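Local coordinates for protein D-3-phosphoglycerate dehydrogenase (Sulfolobus tokodaii, PDB 2EKL) that probably oxidises D-3-phosphoglycerate with NAD, which it holds in a Rossmann-type domain, at residues 48-53 / 70-75; 111-116 / 227-232; 141-146 / 196-201. All blocks are in the same frame, centred on the assembly; numbering follows the deposited sequence.

Contact 1: residues 48-53 / 70-75; sequences DIIVVR and KIIARA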
# COMPACT_ATOMS: atom_id res chain seq x y z
N ASP A 48 12.16 -29.30 -31.93
CA ASP A 48 11.25 -30.13 -31.14
C ASP A 48 10.64 -29.27 -30.04
O ASP A 48 9.53 -29.53 -29.56
CB ASP A 48 12.02 -31.27 -30.47
CG ASP A 48 12.77 -32.12 -31.46
OD1 ASP A 48 12.13 -32.93 -32.16
OD2 ASP A 48 14.01 -31.97 -31.53
N ILE A 49 11.39 -28.25 -29.64
CA ILE A 49 10.97 -27.36 -28.56
C ILE A 49 11.21 -25.89 -28.91
O ILE A 49 12.22 -25.55 -29.52
CB ILE A 49 11.78 -27.64 -27.27
CG1 ILE A 49 11.64 -29.11 -26.86
CG2 ILE A 49 11.32 -26.72 -26.15
CD1 ILE A 49 12.59 -29.54 -25.75
N ILE A 50 10.26 -25.03 -28.54
CA ILE A 50 10.41 -23.60 -28.77
C ILE A 50 10.13 -22.94 -27.42
O ILE A 50 9.20 -23.33 -26.72
CB ILE A 50 9.42 -23.06 -29.83
CG1 ILE A 50 9.72 -21.58 -30.11
CG2 ILE A 50 7.98 -23.21 -29.34
CD1 ILE A 50 8.83 -20.96 -31.17
N VAL A 51 10.96 -21.97 -27.05
CA VAL A 51 10.78 -21.26 -25.78
C VAL A 51 10.61 -19.79 -26.12
O VAL A 51 11.45 -19.20 -26.79
CB VAL A 51 12.00 -21.44 -24.85
CG1 VAL A 51 11.73 -20.78 -23.51
CG2 VAL A 51 12.29 -22.92 -24.66
N VAL A 52 9.51 -19.20 -25.66
CA VAL A 52 9.25 -17.80 -25.97
C VAL A 52 8.84 -16.99 -24.74
O VAL A 52 8.55 -17.58 -23.68
CB VAL A 52 8.12 -17.74 -27.01
CG1 VAL A 52 8.46 -18.65 -28.19
CG2 VAL A 52 6.81 -18.19 -26.39
N ARG A 53 8.97 -15.68 -24.88
CA ARG A 53 8.47 -15.02 -23.74
C ARG A 53 7.23 -14.31 -24.17
O ARG A 53 6.13 -14.85 -24.20
CB ARG A 53 9.52 -13.98 -23.25
CG ARG A 53 9.95 -14.24 -21.81
CD ARG A 53 10.33 -12.95 -21.03
NE ARG A 53 10.96 -11.93 -21.90
CZ ARG A 53 11.30 -10.75 -21.37
NH1 ARG A 53 10.96 -10.42 -20.13
NH2 ARG A 53 12.14 -9.99 -22.05
N LYS A 70 7.08 -30.38 -30.45
CA LYS A 70 6.48 -31.30 -29.48
C LYS A 70 6.17 -30.57 -28.17
O LYS A 70 5.28 -30.97 -27.42
CB LYS A 70 7.44 -32.46 -29.19
CG LYS A 70 7.79 -33.28 -30.42
CD LYS A 70 8.91 -34.26 -30.12
CE LYS A 70 9.30 -35.05 -31.37
NZ LYS A 70 9.76 -34.16 -32.47
N ILE A 71 6.91 -29.49 -27.91
CA ILE A 71 6.70 -28.70 -26.69
C ILE A 71 6.87 -27.22 -26.98
O ILE A 71 7.81 -26.81 -27.67
CB ILE A 71 7.71 -29.07 -25.58
CG1 ILE A 71 7.62 -30.56 -25.23
CG2 ILE A 71 7.43 -28.24 -24.32
CD1 ILE A 71 8.65 -31.01 -24.21
N ILE A 72 5.95 -26.42 -26.44
CA ILE A 72 6.00 -24.98 -26.58
C ILE A 72 6.09 -24.47 -25.15
O ILE A 72 5.24 -24.78 -24.32
CB ILE A 72 4.71 -24.41 -27.22
CG1 ILE A 72 4.63 -24.80 -28.69
CG2 ILE A 72 4.69 -22.89 -27.07
CD1 ILE A 72 3.34 -24.37 -29.37
N ALA A 73 7.14 -23.71 -24.85
CA ALA A 73 7.33 -23.18 -23.51
C ALA A 73 7.22 -21.67 -23.49
O ALA A 73 7.90 -20.97 -24.23
CB ALA A 73 8.69 -23.61 -22.95
N ARG A 74 6.34 -21.17 -22.63
CA ARG A 74 6.13 -19.73 -22.47
C ARG A 74 6.69 -19.34 -21.11
O ARG A 74 6.14 -19.73 -20.08
CB ARG A 74 4.64 -19.40 -22.54
CG ARG A 74 4.28 -17.99 -22.09
CD ARG A 74 4.83 -16.94 -23.03
NE ARG A 74 4.66 -15.59 -22.51
CZ ARG A 74 3.49 -14.98 -22.34
NH1 ARG A 74 2.36 -15.60 -22.65
NH2 ARG A 74 3.45 -13.74 -21.87
N ALA A 75 7.78 -18.59 -21.11
CA ALA A 75 8.39 -18.16 -19.85
C ALA A 75 7.61 -16.96 -19.35
O ALA A 75 8.09 -15.82 -19.40
CB ALA A 75 9.86 -17.80 -20.07
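The backbone oxygen of Asp48 takes two N-H groups from the facing segment: Lys70 N at 2.7 Å and Ile71 N at 3.1 Å. The second lies almost in line with the carbonyl, whereas the first comes in 26° off its plane. Beside this pair the two side chains run alongside each other in one direction. With its last torsion bent (chi4 60°), Lys70 brings NZ to 2.7 Å from Asp48 OD1, a salt bridge through the lone pair that faces away from OD2. Tyr4 OH bonds to both OD1 and NZ, and OD2 is taken by the backbone N of Lys7.

Beyond the polar end, strands 49-52 and 71-74 are parallel, 13° apart, in strict one-to-one register. Hydrogen bonds alternate along them, from Ile50 N to Ile71 O through to Ala75 N on Val52 O. On one face Ile50 CG2 rests 3.8 Å from Ile72 CG1. On the other, Val51 CG2 meets Ala73 CB at 4.0 Å, and Ile49 and Ile71 lie side by side against helix 289-309. Strand 49-52 is the middle strand of a five-stranded parallel sheet and 71-74 its neighbour, the two joined through helix 60-65 as a beta-alpha-beta unit. Because Asp48 is buried and its carboxylate meets Lys70, Tyr4 and the Lys7 amide, its negative charge is probably well stabilised where the strands begin.

Contact 2: residues 111-116 / 227-232; sequences GLMIAA and IIVNTS. With NAD (nicotinamide-adenine-dinucleotide), chain B.
Val229 spreads its two methyls over successive residues of the helix, CG1 4.0 Å from Leu112 CB and CG2 3.7 Å from Met113 CA, so one strand residue fits against two consecutive helix residues; a chi1 of -177°, which turns CG1 away from the backbone N, sends one branch to each. This is helix-on-sheet packing in the Rossmann-type NAD domain: segment 111-116 of helix 102-118 runs roughly antiparallel to strand residues 227-230, their axes at 149° and 8.5 Å apart at closest, and no hydrogen bond links the two segments. Ala116, next along this helix face, sets its CB 4.2 Å from Ile227 CG2. Leu112 also packs on Met120 of the second subunit.

At the strand's C-terminal end, Leu112 CD1 and Thr231 CG2 touch at 3.6 Å, the two side chains passing one another while pointing opposite ways, and Thr231 OG1 bonds to Thr109 of the same helix. Just past the strand, Thr231 O accepts the carboxamide N7N of NAD at 3.2 Å. An Asx turn shapes this exit: Asn230 OD1 accepts Ser232 N at 2.9 Å and Ser232 OG at 2.8 Å, the two arriving from opposite faces of the amide plane.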
# COMPACT_ATOMS: atom_id res chain seq x y z
N GLY A 111 -1.44 -2.36 -2.13
CA GLY A 111 -0.73 -1.10 -2.22
C GLY A 111 -1.53 -0.07 -3.01
O GLY A 111 -1.61 1.09 -2.61
N LEU A 112 -2.10 -0.49 -4.13
CA LEU A 112 -2.91 0.41 -4.96
C LEU A 112 -4.16 0.87 -4.22
O LEU A 112 -4.53 2.05 -4.28
CB LEU A 112 -3.31 -0.30 -6.27
CG LEU A 112 -2.21 -0.42 -7.33
CD1 LEU A 112 -2.67 -1.31 -8.48
CD2 LEU A 112 -1.86 0.98 -7.85
N MET A 113 -4.80 -0.04 -3.51
CA MET A 113 -6.00 0.30 -2.75
C MET A 113 -5.71 1.41 -1.74
O MET A 113 -6.45 2.39 -1.64
CB MET A 113 -6.54 -0.93 -2.02
CG MET A 113 -7.74 -0.63 -1.12
SD MET A 113 -8.38 -2.12 -0.30
CE MET A 113 -7.07 -2.46 0.87
N ILE A 114 -4.62 1.26 -0.99
CA ILE A 114 -4.26 2.26 0.01
C ILE A 114 -3.79 3.55 -0.64
O ILE A 114 -4.15 4.64 -0.19
CB ILE A 114 -3.16 1.72 0.95
CG1 ILE A 114 -3.69 0.49 1.70
CG2 ILE A 114 -2.75 2.79 1.95
CD1 ILE A 114 -2.62 -0.29 2.45
N ALA A 115 -3.01 3.44 -1.71
CA ALA A 115 -2.52 4.64 -2.40
C ALA A 115 -3.70 5.45 -2.93
O ALA A 115 -3.69 6.69 -2.86
CB ALA A 115 -1.59 4.25 -3.54
N ALA A 116 -4.71 4.77 -3.44
CA ALA A 116 -5.90 5.43 -3.98
C ALA A 116 -6.72 6.08 -2.86
O ALA A 116 -7.16 7.23 -2.98
CB ALA A 116 -6.77 4.43 -4.73
N ILE A 227 -14.26 3.05 -4.29
CA ILE A 227 -12.87 3.00 -4.73
C ILE A 227 -12.79 1.69 -5.51
O ILE A 227 -13.17 0.63 -5.00
CB ILE A 227 -11.87 2.95 -3.55
CG1 ILE A 227 -11.87 4.29 -2.82
CG2 ILE A 227 -10.47 2.63 -4.07
CD1 ILE A 227 -11.03 4.29 -1.56
N ILE A 228 -12.31 1.76 -6.74
CA ILE A 228 -12.20 0.56 -7.57
C ILE A 228 -10.73 0.26 -7.86
O ILE A 228 -10.00 1.12 -8.33
CB ILE A 228 -12.94 0.75 -8.91
CG1 ILE A 228 -14.40 1.14 -8.65
CG2 ILE A 228 -12.88 -0.54 -9.73
CD1 ILE A 228 -15.19 1.50 -9.92
N VAL A 229 -10.31 -0.97 -7.57
CA VAL A 229 -8.92 -1.38 -7.81
C VAL A 229 -8.92 -2.48 -8.86
O VAL A 229 -9.75 -3.38 -8.82
CB VAL A 229 -8.26 -1.91 -6.51
CG1 VAL A 229 -6.79 -2.26 -6.78
CG2 VAL A 229 -8.35 -0.86 -5.41
N ASN A 230 -7.97 -2.41 -9.79
CA ASN A 230 -7.90 -3.43 -10.83
C ASN A 230 -6.47 -3.84 -11.16
O ASN A 230 -5.69 -3.05 -11.69
CB ASN A 230 -8.59 -2.90 -12.10
CG ASN A 230 -8.70 -3.97 -13.20
OD1 ASN A 230 -8.30 -5.11 -13.01
ND2 ASN A 230 -9.25 -3.58 -14.34
N THR A 231 -6.12 -5.08 -10.83
CA THR A 231 -4.80 -5.60 -11.16
C THR A 231 -4.96 -6.85 -12.01
O THR A 231 -4.01 -7.61 -12.19
CB THR A 231 -3.98 -5.96 -9.90
OG1 THR A 231 -4.70 -6.91 -9.10
CG2 THR A 231 -3.68 -4.72 -9.08
N SER A 232 -6.16 -7.06 -12.54
CA SER A 232 -6.43 -8.23 -13.37
C SER A 232 -6.32 -7.91 -14.86
O SER A 232 -5.25 -8.06 -15.45
CB SER A 232 -7.81 -8.82 -13.03
OG SER A 232 -8.86 -7.89 -13.24
PA NAD B . -7.51 -17.39 -11.12
O1A NAD B . -6.95 -18.10 -9.96
O2A NAD B . -7.79 -18.24 -12.36
O5B NAD B . -8.84 -16.65 -10.62
C5B NAD B . -9.63 -15.92 -11.55
C4B NAD B . -11.15 -16.00 -10.93
O4B NAD B . -12.00 -15.00 -11.52
C3B NAD B . -11.72 -17.45 -11.06
O3B NAD B . -12.18 -17.95 -9.81
C2B NAD B . -12.78 -17.26 -12.16
O2B NAD B . -13.85 -18.18 -12.19
C1B NAD B . -13.13 -15.85 -11.89
N9A NAD B . -13.93 -15.20 -12.98
C8A NAD B . -13.81 -15.27 -14.36
N7A NAD B . -14.77 -14.52 -14.94
C5A NAD B . -15.52 -13.96 -13.95
C6A NAD B . -16.67 -13.08 -13.90
N6A NAD B . -17.23 -12.63 -15.01
N1A NAD B . -17.22 -12.69 -12.64
C2A NAD B . -16.66 -13.14 -11.40
N3A NAD B . -15.54 -14.01 -11.44
C4A NAD B . -14.99 -14.40 -12.69
O3 NAD B . -6.49 -16.24 -11.60
PN NAD B . -5.47 -15.35 -10.74
O1N NAD B . -6.02 -15.09 -9.40
O2N NAD B . -4.18 -16.11 -10.78
O5D NAD B . -5.40 -14.10 -11.70
C5D NAD B . -6.43 -13.14 -11.67
C4D NAD B . -6.20 -12.04 -12.69
O4D NAD B . -5.03 -11.30 -12.41
C3D NAD B . -6.04 -12.50 -14.17
O3D NAD B . -6.76 -11.63 -15.05
C2D NAD B . -4.57 -12.50 -14.37
O2D NAD B . -4.21 -12.59 -15.73
C1D NAD B . -4.25 -11.25 -13.60
N1N NAD B . -2.84 -11.03 -13.18
C2N NAD B . -2.28 -9.73 -13.38
C3N NAD B . -0.93 -9.49 -12.98
C7N NAD B . -0.35 -8.14 -13.18
O7N NAD B . 0.96 -8.09 -13.50
N7N NAD B . -1.02 -7.01 -13.06
C4N NAD B . -0.17 -10.62 -12.38
C5N NAD B . -0.75 -11.93 -12.18
C6N NAD B . -2.11 -12.13 -12.59

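Contact 3: residues 141-146 / 196-201; sequences AGKTIG and NSDVIS
Two neighbouring parallel strands of the Rossmann-type sheet, 144-148 and 199-202, start here, and an aspartate fastens their N-terminal ends. Asp198 OD2 accepts Thr144 N at 2.8 Å in an essentially straight bond (179° at the hydrogen), using the lone pair turned away from OD1. Its chi1 of -59° sets CG beside its own backbone N, and the Asp198 side chain crosses those of Lys143 and Thr144 at about a right angle. Lys143 NZ bonds to Glu139 O and forms a salt bridge with Glu290 of the second subunit. Lys223 forms a salt bridge with Asp198 OD1, so both carboxylate oxygens are engaged. In return, Thr144 O receives Asp198 N at 2.8 Å and Val199 N at 3.1 Å, the latter in the carbonyl plane.

The regular parallel pairing then takes over, with Gly146 N on Val199 O at 2.7 Å and Ser201 N on Gly146 O. Ser197 OG lies 3.2 Å from Gly146 CA, leaving no room for a side chain at that glycine; this hydroxyl is bonded to Leu193 O in the preceding helix. Ile145 CG1 and Val199 CG1 meet at 4.1 Å on the sheet face turned to helix 102-118.

Met113 of that helix packs on both Ile145 and Val199. Strand 167-171 flanks 144-148, strand 226-230 flanks 199-202, and helix 190-196 leads into the second segment.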
# COMPACT_ATOMS: atom_id res chain seq x y z
N ALA A 141 -10.51 0.62 7.46
CA ALA A 141 -11.02 -0.25 8.51
C ALA A 141 -12.52 -0.06 8.70
O ALA A 141 -13.02 1.06 8.63
CB ALA A 141 -10.29 0.04 9.82
N GLY A 142 -13.23 -1.16 8.91
CA GLY A 142 -14.66 -1.10 9.12
C GLY A 142 -15.49 -1.03 7.85
O GLY A 142 -16.70 -1.26 7.87
N LYS A 143 -14.84 -0.71 6.73
CA LYS A 143 -15.56 -0.62 5.48
C LYS A 143 -15.66 -1.98 4.81
O LYS A 143 -15.01 -2.94 5.23
CB LYS A 143 -14.90 0.41 4.57
CG LYS A 143 -15.04 1.81 5.14
CD LYS A 143 -14.45 2.87 4.25
CE LYS A 143 -14.57 4.24 4.91
NZ LYS A 143 -13.84 5.27 4.14
N THR A 144 -16.47 -2.06 3.77
CA THR A 144 -16.69 -3.31 3.06
C THR A 144 -15.96 -3.37 1.73
O THR A 144 -16.04 -2.44 0.93
CB THR A 144 -18.19 -3.52 2.79
OG1 THR A 144 -18.89 -3.57 4.04
CG2 THR A 144 -18.43 -4.81 2.02
N ILE A 145 -15.24 -4.47 1.49
CA ILE A 145 -14.54 -4.64 0.22
C ILE A 145 -15.19 -5.79 -0.54
O ILE A 145 -15.54 -6.83 0.04
CB ILE A 145 -13.03 -4.95 0.42
CG1 ILE A 145 -12.36 -5.09 -0.95
CG2 ILE A 145 -12.85 -6.20 1.27
CD1 ILE A 145 -10.84 -5.27 -0.88
N GLY A 146 -15.38 -5.59 -1.84
CA GLY A 146 -15.99 -6.61 -2.68
C GLY A 146 -14.97 -7.17 -3.64
O GLY A 146 -14.48 -6.47 -4.52
N ASN A 196 -23.21 -3.00 -1.81
CA ASN A 196 -22.66 -2.86 -0.47
C ASN A 196 -21.16 -2.62 -0.31
O ASN A 196 -20.68 -2.50 0.82
CB ASN A 196 -23.06 -4.09 0.36
CG ASN A 196 -24.56 -4.20 0.56
OD1 ASN A 196 -25.14 -3.48 1.37
ND2 ASN A 196 -25.20 -5.08 -0.20
N SER A 197 -20.42 -2.54 -1.40
CA SER A 197 -18.97 -2.37 -1.29
C SER A 197 -18.46 -0.94 -1.36
O SER A 197 -18.85 -0.17 -2.24
CB SER A 197 -18.26 -3.21 -2.35
OG SER A 197 -18.47 -4.59 -2.13
N ASP A 198 -17.57 -0.59 -0.43
CA ASP A 198 -16.97 0.74 -0.40
C ASP A 198 -15.74 0.67 -1.30
O ASP A 198 -15.31 1.67 -1.87
CB ASP A 198 -16.60 1.10 1.03
CG ASP A 198 -17.80 1.10 1.95
OD1 ASP A 198 -18.71 1.93 1.75
OD2 ASP A 198 -17.86 0.25 2.87
N VAL A 199 -15.17 -0.53 -1.41
CA VAL A 199 -14.01 -0.78 -2.25
C VAL A 199 -14.32 -2.03 -3.07
O VAL A 199 -14.85 -3.01 -2.54
CB VAL A 199 -12.73 -1.06 -1.42
CG1 VAL A 199 -11.56 -1.37 -2.35
CG2 VAL A 199 -12.40 0.15 -0.54
N ILE A 200 -14.00 -1.98 -4.35
CA ILE A 200 -14.21 -3.12 -5.24
C ILE A 200 -12.86 -3.47 -5.85
O ILE A 200 -12.20 -2.60 -6.41
CB ILE A 200 -15.20 -2.78 -6.37
CG1 ILE A 200 -16.56 -2.42 -5.78
CG2 ILE A 200 -15.33 -3.97 -7.33
CD1 ILE A 200 -17.56 -1.93 -6.80
N SER A 201 -12.45 -4.73 -5.73
CA SER A 201 -11.16 -5.14 -6.29
C SER A 201 -11.39 -6.24 -7.32
O SER A 201 -11.99 -7.28 -7.02
CB SER A 201 -10.24 -5.63 -5.16
OG SER A 201 -8.91 -5.73 -5.61

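Following the chain from the N terminus, contact 1 closes first, a short beta-alpha-beta loop in the five-stranded sheet, and is complete before either of the others begins. Contact 2 then opens on helix 102-118 and closes 111 residues later on strand 226-230. Contact 3 is nested entirely inside that loop, pairing 144-148 with 199-202. Contacts 2 and 3 adjoin, with centres 12 Å apart: Val229 N and Ile200 O lie 2.8 Å apart, a probable hydrogen bond between neighbouring strands of the seven-stranded sheet. Contact 1 stands on the other side of the chain's centre, its centre 34 Å from that of contact 2. Contacts 2 and 3 both reach the second subunit.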